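Local coordinates for intramolecular trans-sialidase (Macrobdella decora, PDB 3SLI), which cleaves sialic acid from sialylated sugars by intramolecular trans-sialidation, releasing it as 2,7-anhydro-Neu5Ac, at residues I71-T74 and G78-I81; A98-L103 and N111-K116; L338-H343 and M411-K416. All coordinates share one frame; numbering follows the deposited sequence.

Contact 1: I71-T74 and G78-I81; sequences IYIT and GIGI
The phenol ring of Tyr72 lies with one face against the backbone of Gly80 on the next strand: Gly80 CA sits 4.1 Å from the ring centroid and 26° off the ring normal, a CH-pi contact. At the ring's edge, in its plane, are Thr74 CG2 and a water molecule. With CG held between the backbone N and the carbonyl carbon (chi1 69°), the ring reaches across the strand boundary, and because Gly80 carries no side chain the aromatic face can settle directly on the main chain. The edge water ties this position down, bonding to Tyr72 OH at 2.8 Å and donating to Ile81 O.

Beneath the ring the same two residues form an antiparallel hydrogen-bonded pair, Tyr72 N to Gly80 O being 2.9 Å and nearly straight at 170°, and Gly80 N to Tyr72 O 3.0 Å. Toward the turn, Thr74 N donates to Gly78 O. The hydroxyl of Thr74 then accepts from the backbone: Gly78 N to Thr74 OG1 is 2.9 Å, a side-chain bond at the end where the chain reverses.

On the other face of the sheet, isoleucines meet in non-hydrogen-bonded pairs. Ile71 CG1 touches Ile81 CG2 at 3.9 Å, while Ile73 CG2 touches Ile79 CG1 at 4.0 Å. They face strands 37-45 and 107-118 of the opposing sheet, where Ile39, Tyr43, Val113 and Leu115 receive them.

An aromatic ring laid over a cross-strand glycine is a known pairing in antiparallel sheets. Here it belongs to a beta hairpin whose other, isoleucine face enters the core of a beta sandwich, consistent with the concanavalin-like fold of the sialidase N-terminal domain.

Contact 2: A98-L103 and N111-K116; sequences ASVRAL and NTVALK
Val100, in an irregular stretch of chain, comes nearest to Asn111 on strand 107-118, their CA atoms 6.6 Å apart, and only short parts of the two segments meet. Its side chain points at the strand, with CG1 beside the backbone N (chi1 -61°) and 4.2 Å from Val113 CG1. The two side chains of Val100 and Asn111 run past each other at a slant, and the buried Asn111 side chain ends against Val100 CB and the backbone of Arg101.

Arg101 turns its own side chain away from the strand. Its guanidinium grips a single carbonyl side-on: Arg101 NE lies 3.0 Å and Arg101 NH2 2.9 Å from Leu103 O, which sits in the guanidinium plane. The two bonds fix the rotation of the group, and its remaining nitrogen, NH1, forms a salt bridge with Glu668 far along the chain.

The arrangement is that of a crossover in a beta sandwich: the segment carries the chain from strand 91-96 of one sheet to strand 103-104 of the other, and Val100 packs between the two sheets, on Ile73 of the first and Tyr43 of the second.

Contact 3: L338-H343 and M411-K416; sequences LKLRWH and MNIFYK
A type I beta turn from Asn412 to Tyr415, pressed by Ile413 onto the leucine side of strand 335-342, makes this contact an example of a turn packed on a sheet through a single isoleucine. Ile413 is the second residue of the turn, and its side chain projects toward the strand.

The branch carbons do the touching. Leu340 CD2 lies 4.0 Å from Ile413 CG2 and equally far from Ile413 CB, the two side chains crossing at about a right angle. Further along, Leu338 CD1 makes a looser approach to Ile413 CD1, at 4.4 Å. Ile413 can span both leucines because CG1 stands between its backbone N and carbonyl carbon (chi1 62°) while the chain beyond is extended, carrying CD1 on toward Leu338. The backbones stay apart, with Leu340 CA and Ile413 CA separated by 8.0 Å, so contact between the segments rests on methyl groups and the Ile413 CB methine.

Polar bonds within the turn fix the shape that presents Ile413. Phe414 N donates to Asn412 OD1 at 2.9 Å, in the carbonyl plane and on a lone pair, with an N-H...O angle of 162°; this is an Asx turn. Tyr415 N closes the beta turn on Asn412 O at 3.0 Å. Two rings of the turn pack on their neighbours: Ile413 CG1 rests 3.7 Å above the plane of the Phe414 ring, toward its rim, and Asn412 CB lies over the centre of the Tyr415 ring.

Strand 335-342 pairs with strands 352-354 and 420-422, both antiparallel. Ile354 from the first touches both Leu340 and Ile413, while Phe420 from the second meets Leu340. Leu338 and Phe414 share Ile445 of strand 444-445, and the turn itself lies in the loop joining strand 407-410 to strand 420-422.

Contacts 1 and 2 lie side by side in the N-terminal sandwich, their centres 8 Å apart, and contact 1 closes along the chain before contact 2 opens. The hairpin of contact 1 belongs to one sheet, strand 107-118 of contact 2 to the other, and the two meet in a common core where Ile79 CD1 packs on Val113 CG1 at 3.4 Å. Contact 3 follows much later in sequence, between a strand of a separate antiparallel sheet and a loop, on the opposite side of the chain's centre, its centre 49 Å from that of contact 1 and 48 Å from that of contact 2. It is thus packed separately, with no touch to the sandwich contacts.

Contact 1: I71-T74 and G78-I81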
loop_
_atom_site.group_PDB
_atom_site.type_symbol
_atom_site.label_atom_id
_atom_site.label_comp_id
_atom_site.label_asym_id
_atom_site.label_seq_id
_atom_site.Cartn_x
_atom_site.Cartn_y
_atom_site.Cartn_z
ATOM N N ILE A 71 -16.802 23.535 -1.052
ATOM C CA ILE A 71 -15.703 22.639 -1.409
ATOM C C ILE A 71 -14.869 22.698 -0.134
ATOM O O ILE A 71 -14.537 23.790 0.320
ATOM C CB ILE A 71 -14.848 23.198 -2.575
ATOM C CG1 ILE A 71 -15.706 23.394 -3.827
ATOM C CG2 ILE A 71 -13.668 22.253 -2.874
ATOM C CD1 ILE A 71 -14.964 24.087 -4.966
ATOM N N TYR A 72 -14.518 21.544 0.430
ATOM C CA TYR A 72 -13.762 21.518 1.684
ATOM C C TYR A 72 -12.630 20.494 1.679
ATOM O O TYR A 72 -12.575 19.619 0.813
ATOM C CB TYR A 72 -14.712 21.189 2.863
ATOM C CG TYR A 72 -15.246 19.761 2.842
ATOM C CD1 TYR A 72 -14.498 18.705 3.380
ATOM C CD2 TYR A 72 -16.442 19.450 2.197
ATOM C CE1 TYR A 72 -14.916 17.388 3.257
ATOM C CE2 TYR A 72 -16.875 18.128 2.073
ATOM C CZ TYR A 72 -16.101 17.101 2.602
ATOM O OH TYR A 72 -16.497 15.793 2.453
ATOM N N ILE A 73 -11.750 20.614 2.673
ATOM C CA ILE A 73 -10.647 19.683 2.888
ATOM C C ILE A 73 -10.713 19.299 4.376
ATOM O O ILE A 73 -11.395 19.971 5.165
ATOM C CB ILE A 73 -9.249 20.294 2.549
ATOM C CG1 ILE A 73 -9.052 21.645 3.239
ATOM C CG2 ILE A 73 -9.071 20.392 1.031
ATOM C CD1 ILE A 73 -7.970 21.660 4.307
ATOM N N THR A 74 -10.072 18.197 4.755
ATOM C CA THR A 74 -10.074 17.778 6.155
ATOM C C THR A 74 -8.636 17.727 6.651
ATOM O O THR A 74 -7.700 17.627 5.848
ATOM C CB THR A 74 -10.726 16.381 6.355
ATOM O OG1 THR A 74 -9.835 15.352 5.896
ATOM C CG2 THR A 74 -12.057 16.288 5.601
ATOM N N GLY A 78 -8.532 14.612 3.377
ATOM C CA GLY A 78 -9.674 14.327 2.528
ATOM C C GLY A 78 -10.138 15.598 1.819
ATOM O O GLY A 78 -9.788 16.707 2.228
ATOM N N ILE A 79 -10.865 15.435 0.721
ATOM C CA ILE A 79 -11.392 16.576 -0.023
ATOM C C ILE A 79 -12.778 16.199 -0.524
ATOM O O ILE A 79 -13.032 15.034 -0.841
ATOM C CB ILE A 79 -10.491 16.969 -1.239
ATOM C CG1 ILE A 79 -10.979 18.292 -1.843
ATOM C CG2 ILE A 79 -10.516 15.877 -2.316
ATOM C CD1 ILE A 79 -10.099 18.803 -2.955
ATOM N N GLY A 80 -13.688 17.163 -0.548
ATOM C CA GLY A 80 -15.021 16.873 -1.035
ATOM C C GLY A 80 -15.898 18.098 -1.176
ATOM O O GLY A 80 -15.454 19.240 -1.001
ATOM N N ILE A 81 -17.150 17.849 -1.531
ATOM C CA ILE A 81 -18.137 18.905 -1.683
ATOM C C ILE A 81 -19.439 18.417 -1.069
ATOM O O ILE A 81 -19.626 17.211 -0.831
ATOM C CB ILE A 81 -18.461 19.221 -3.184
ATOM C CG1 ILE A 81 -18.964 17.959 -3.896
ATOM C CG2 ILE A 81 -17.257 19.816 -3.882
ATOM C CD1 ILE A 81 -19.953 18.211 -4.991
HETATM O O HOH W 1 -18.766 15.188 0.990
#

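Contact 2: A98-L103 and N111-K116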
loop_
_atom_site.group_PDB
_atom_site.type_symbol
_atom_site.label_atom_id
_atom_site.label_comp_id
_atom_site.label_asym_id
_atom_site.label_seq_id
_atom_site.Cartn_x
_atom_site.Cartn_y
_atom_site.Cartn_z
ATOM N N ALA A 98 -7.573 11.034 1.786
ATOM C CA ALA A 98 -6.158 11.126 1.449
ATOM C C ALA A 98 -5.867 11.656 0.035
ATOM O O ALA A 98 -5.120 11.033 -0.727
ATOM C CB ALA A 98 -5.518 9.754 1.636
ATOM N N SER A 99 -6.457 12.806 -0.298
ATOM C CA SER A 99 -6.287 13.435 -1.610
ATOM C C SER A 99 -5.296 14.597 -1.617
ATOM O O SER A 99 -4.707 14.905 -2.657
ATOM C CB SER A 99 -7.637 13.940 -2.126
ATOM O OG SER A 99 -8.547 12.874 -2.328
ATOM N N VAL A 100 -5.144 15.260 -0.474
ATOM C CA VAL A 100 -4.248 16.400 -0.343
ATOM C C VAL A 100 -3.330 16.214 0.865
ATOM O O VAL A 100 -3.550 15.308 1.674
ATOM C CB VAL A 100 -5.063 17.728 -0.192
ATOM C CG1 VAL A 100 -5.932 17.947 -1.427
ATOM C CG2 VAL A 100 -5.941 17.696 1.052
ATOM N N ARG A 101 -2.303 17.049 0.989
ATOM C CA ARG A 101 -1.394 16.956 2.128
ATOM C C ARG A 101 -1.284 18.334 2.771
ATOM O O ARG A 101 -1.791 19.307 2.224
ATOM C CB ARG A 101 -0.017 16.405 1.717
ATOM C CG ARG A 101 0.892 17.348 0.923
ATOM C CD ARG A 101 2.207 16.647 0.583
ATOM N NE ARG A 101 2.941 16.223 1.782
ATOM C CZ ARG A 101 3.771 15.180 1.840
ATOM N NH1 ARG A 101 3.985 14.426 0.772
ATOM N NH2 ARG A 101 4.423 14.910 2.965
ATOM N N ALA A 102 -0.645 18.429 3.933
ATOM C CA ALA A 102 -0.534 19.714 4.612
ATOM C C ALA A 102 0.891 20.187 4.761
ATOM O O ALA A 102 1.193 21.366 4.557
ATOM C CB ALA A 102 -1.201 19.645 5.978
ATOM N N LEU A 103 1.783 19.243 5.026
ATOM C CA LEU A 103 3.182 19.566 5.245
ATOM C C LEU A 103 4.094 18.626 4.472
ATOM O O LEU A 103 3.809 17.435 4.349
ATOM C CB LEU A 103 3.472 19.491 6.743
ATOM C CG LEU A 103 4.822 19.956 7.274
ATOM C CD1 LEU A 103 4.597 20.777 8.534
ATOM C CD2 LEU A 103 5.728 18.751 7.536
ATOM N N ASN A 111 -1.765 23.247 -2.250
ATOM C CA ASN A 111 -2.389 22.169 -2.995
ATOM C C ASN A 111 -3.288 22.908 -3.979
ATOM O O ASN A 111 -3.725 24.032 -3.698
ATOM C CB ASN A 111 -3.236 21.261 -2.089
ATOM C CG ASN A 111 -2.390 20.464 -1.095
ATOM O OD1 ASN A 111 -1.979 20.982 -0.057
ATOM N ND2 ASN A 111 -2.156 19.197 -1.400
ATOM N N THR A 112 -3.521 22.316 -5.139
ATOM C CA THR A 112 -4.370 22.936 -6.144
ATOM C C THR A 112 -5.514 21.975 -6.417
ATOM O O THR A 112 -5.297 20.816 -6.789
ATOM C CB THR A 112 -3.576 23.244 -7.432
ATOM O OG1 THR A 112 -2.326 23.860 -7.084
ATOM C CG2 THR A 112 -4.370 24.201 -8.333
ATOM N N VAL A 113 -6.737 22.458 -6.220
ATOM C CA VAL A 113 -7.928 21.636 -6.403
ATOM C C VAL A 113 -8.939 22.262 -7.370
ATOM O O VAL A 113 -8.860 23.459 -7.673
ATOM C CB VAL A 113 -8.609 21.366 -5.026
ATOM C CG1 VAL A 113 -7.576 20.858 -4.041
ATOM C CG2 VAL A 113 -9.269 22.637 -4.480
ATOM N N ALA A 114 -9.885 21.451 -7.833
ATOM C CA ALA A 114 -10.911 21.916 -8.757
ATOM C C ALA A 114 -12.169 21.075 -8.699
ATOM O O ALA A 114 -12.121 19.858 -8.503
ATOM C CB ALA A 114 -10.381 21.926 -10.196
ATOM N N LEU A 115 -13.304 21.743 -8.849
ATOM C CA LEU A 115 -14.583 21.069 -8.889
ATOM C C LEU A 115 -15.227 21.502 -10.197
ATOM O O LEU A 115 -15.289 22.696 -10.507
ATOM C CB LEU A 115 -15.493 21.476 -7.729
ATOM C CG LEU A 115 -16.901 20.973 -8.056
ATOM C CD1 LEU A 115 -17.050 19.519 -7.648
ATOM C CD2 LEU A 115 -17.947 21.846 -7.434
ATOM N N LYS A 116 -15.703 20.529 -10.951
ATOM C CA LYS A 116 -16.360 20.790 -12.215
ATOM C C LYS A 116 -17.817 20.322 -12.110
ATOM O O LYS A 116 -18.079 19.162 -11.765
ATOM C CB LYS A 116 -15.618 20.032 -13.317
ATOM C CG LYS A 116 -16.299 19.966 -14.663
ATOM C CD LYS A 116 -15.468 19.066 -15.561
ATOM C CE LYS A 116 -16.137 18.813 -16.877
ATOM N NZ LYS A 116 -15.219 18.045 -17.763
#

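Contact 3: L338-H343 and M411-K416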
loop_
_atom_site.group_PDB
_atom_site.type_symbol
_atom_site.label_atom_id
_atom_site.label_comp_id
_atom_site.label_asym_id
_atom_site.label_seq_id
_atom_site.Cartn_x
_atom_site.Cartn_y
_atom_site.Cartn_z
ATOM N N LEU A 338 5.361 -31.717 -3.037
ATOM C CA LEU A 338 4.093 -30.990 -3.084
ATOM C C LEU A 338 3.008 -32.007 -3.406
ATOM O O LEU A 338 3.161 -32.800 -4.338
ATOM C CB LEU A 338 4.123 -29.936 -4.192
ATOM C CG LEU A 338 4.470 -28.488 -3.862
ATOM C CD1 LEU A 338 4.630 -27.700 -5.149
ATOM C CD2 LEU A 338 3.376 -27.882 -3.005
ATOM N N LYS A 339 1.917 -31.997 -2.648
ATOM C CA LYS A 339 0.849 -32.954 -2.894
ATOM C C LYS A 339 -0.270 -32.376 -3.743
ATOM O O LYS A 339 -0.509 -31.172 -3.729
ATOM C CB LYS A 339 0.319 -33.555 -1.586
ATOM C CG LYS A 339 -0.375 -32.607 -0.622
ATOM C CD LYS A 339 -0.669 -33.337 0.687
ATOM C CE LYS A 339 -1.610 -32.554 1.585
ATOM N NZ LYS A 339 -1.793 -33.204 2.920
ATOM N N LEU A 340 -0.947 -33.245 -4.486
ATOM C CA LEU A 340 -2.024 -32.832 -5.373
ATOM C C LEU A 340 -3.234 -33.733 -5.238
ATOM O O LEU A 340 -3.121 -34.913 -4.889
ATOM C CB LEU A 340 -1.553 -32.864 -6.831
ATOM C CG LEU A 340 -0.380 -31.973 -7.244
ATOM C CD1 LEU A 340 0.049 -32.328 -8.660
ATOM C CD2 LEU A 340 -0.771 -30.499 -7.133
ATOM N N ARG A 341 -4.389 -33.159 -5.542
ATOM C CA ARG A 341 -5.663 -33.852 -5.491
ATOM C C ARG A 341 -6.251 -33.917 -6.901
ATOM O O ARG A 341 -6.389 -32.883 -7.567
ATOM C CB ARG A 341 -6.626 -33.085 -4.587
ATOM C CG ARG A 341 -8.044 -33.577 -4.678
ATOM C CD ARG A 341 -9.029 -32.654 -4.007
ATOM N NE ARG A 341 -10.385 -33.046 -4.376
ATOM C CZ ARG A 341 -11.072 -32.506 -5.375
ATOM N NH1 ARG A 341 -10.542 -31.531 -6.104
ATOM N NH2 ARG A 341 -12.268 -32.981 -5.687
ATOM N N TRP A 342 -6.561 -35.124 -7.369
ATOM C CA TRP A 342 -7.163 -35.292 -8.687
ATOM C C TRP A 342 -8.572 -34.722 -8.538
ATOM O O TRP A 342 -9.282 -35.074 -7.601
ATOM C CB TRP A 342 -7.211 -36.776 -9.068
ATOM C CG TRP A 342 -7.891 -37.054 -10.376
ATOM C CD1 TRP A 342 -9.043 -37.766 -10.565
ATOM C CD2 TRP A 342 -7.475 -36.611 -11.674
ATOM N NE1 TRP A 342 -9.371 -37.792 -11.900
ATOM C CE2 TRP A 342 -8.427 -37.090 -12.604
ATOM C CE3 TRP A 342 -6.390 -35.856 -12.142
ATOM C CZ2 TRP A 342 -8.328 -36.838 -13.975
ATOM C CZ3 TRP A 342 -6.292 -35.606 -13.506
ATOM C CH2 TRP A 342 -7.257 -36.096 -14.406
ATOM N N HIS A 343 -8.976 -33.849 -9.454
ATOM C CA HIS A 343 -10.287 -33.204 -9.373
ATOM C C HIS A 343 -11.516 -34.101 -9.227
ATOM O O HIS A 343 -12.574 -33.627 -8.814
ATOM C CB HIS A 343 -10.487 -32.204 -10.521
ATOM C CG HIS A 343 -10.667 -32.840 -11.865
ATOM N ND1 HIS A 343 -9.654 -33.511 -12.517
ATOM C CD2 HIS A 343 -11.741 -32.889 -12.688
ATOM C CE1 HIS A 343 -10.096 -33.947 -13.684
ATOM N NE2 HIS A 343 -11.359 -33.583 -13.812
ATOM N N MET A 411 -3.039 -24.279 -17.784
ATOM C CA MET A 411 -3.605 -24.811 -16.550
ATOM C C MET A 411 -2.490 -24.953 -15.518
ATOM O O MET A 411 -1.529 -25.680 -15.739
ATOM C CB MET A 411 -4.231 -26.173 -16.818
ATOM C CG MET A 411 -4.926 -26.777 -15.628
ATOM S SD MET A 411 -5.649 -28.352 -16.052
ATOM C CE MET A 411 -7.170 -27.832 -16.886
ATOM N N ASN A 412 -2.631 -24.261 -14.395
ATOM C CA ASN A 412 -1.636 -24.281 -13.328
ATOM C C ASN A 412 -2.225 -24.983 -12.098
ATOM O O ASN A 412 -3.432 -24.881 -11.843
ATOM C CB ASN A 412 -1.243 -22.838 -13.003
ATOM C CG ASN A 412 -0.131 -22.745 -11.996
ATOM O OD1 ASN A 412 -0.348 -22.941 -10.802
ATOM N ND2 ASN A 412 1.065 -22.423 -12.463
ATOM N N ILE A 413 -1.379 -25.669 -11.326
ATOM C CA ILE A 413 -1.833 -26.397 -10.129
ATOM C C ILE A 413 -2.502 -25.547 -9.041
ATOM O O ILE A 413 -3.155 -26.090 -8.144
ATOM C CB ILE A 413 -0.700 -27.237 -9.472
ATOM C CG1 ILE A 413 0.443 -26.332 -9.005
ATOM C CG2 ILE A 413 -0.205 -28.308 -10.436
ATOM C CD1 ILE A 413 1.453 -27.024 -8.105
ATOM N N PHE A 414 -2.334 -24.227 -9.107
ATOM C CA PHE A 414 -2.939 -23.335 -8.120
ATOM C C PHE A 414 -4.249 -22.703 -8.596
ATOM O O PHE A 414 -4.843 -21.889 -7.885
ATOM C CB PHE A 414 -1.943 -22.251 -7.710
ATOM C CG PHE A 414 -0.682 -22.795 -7.099
ATOM C CD1 PHE A 414 -0.693 -23.344 -5.820
ATOM C CD2 PHE A 414 0.519 -22.772 -7.804
ATOM C CE1 PHE A 414 0.472 -23.862 -5.251
ATOM C CE2 PHE A 414 1.693 -23.289 -7.239
ATOM C CZ PHE A 414 1.664 -23.835 -5.959
ATOM N N TYR A 415 -4.712 -23.105 -9.778
ATOM C CA TYR A 415 -5.947 -22.573 -10.366
ATOM C C TYR A 415 -7.165 -23.393 -9.945
ATOM O O TYR A 415 -7.089 -24.622 -9.854
ATOM C CB TYR A 415 -5.838 -22.556 -11.898
ATOM C CG TYR A 415 -4.788 -21.613 -12.457
ATOM C CD1 TYR A 415 -4.031 -20.785 -11.618
ATOM C CD2 TYR A 415 -4.569 -21.531 -13.832
ATOM C CE1 TYR A 415 -3.078 -19.900 -12.142
ATOM C CE2 TYR A 415 -3.622 -20.650 -14.365
ATOM C CZ TYR A 415 -2.883 -19.839 -13.519
ATOM O OH TYR A 415 -1.962 -18.966 -14.049
ATOM N N LYS A 416 -8.306 -22.733 -9.766
ATOM C CA LYS A 416 -9.506 -23.441 -9.324
ATOM C C LYS A 416 -10.057 -24.483 -10.290
ATOM O O LYS A 416 -10.676 -25.457 -9.855
ATOM C CB LYS A 416 -10.614 -22.474 -8.889
ATOM C CG LYS A 416 -11.403 -21.841 -10.007
ATOM C CD LYS A 416 -12.665 -21.165 -9.481
ATOM C CE LYS A 416 -13.291 -20.297 -10.563
ATOM N NZ LYS A 416 -14.457 -19.494 -10.103
#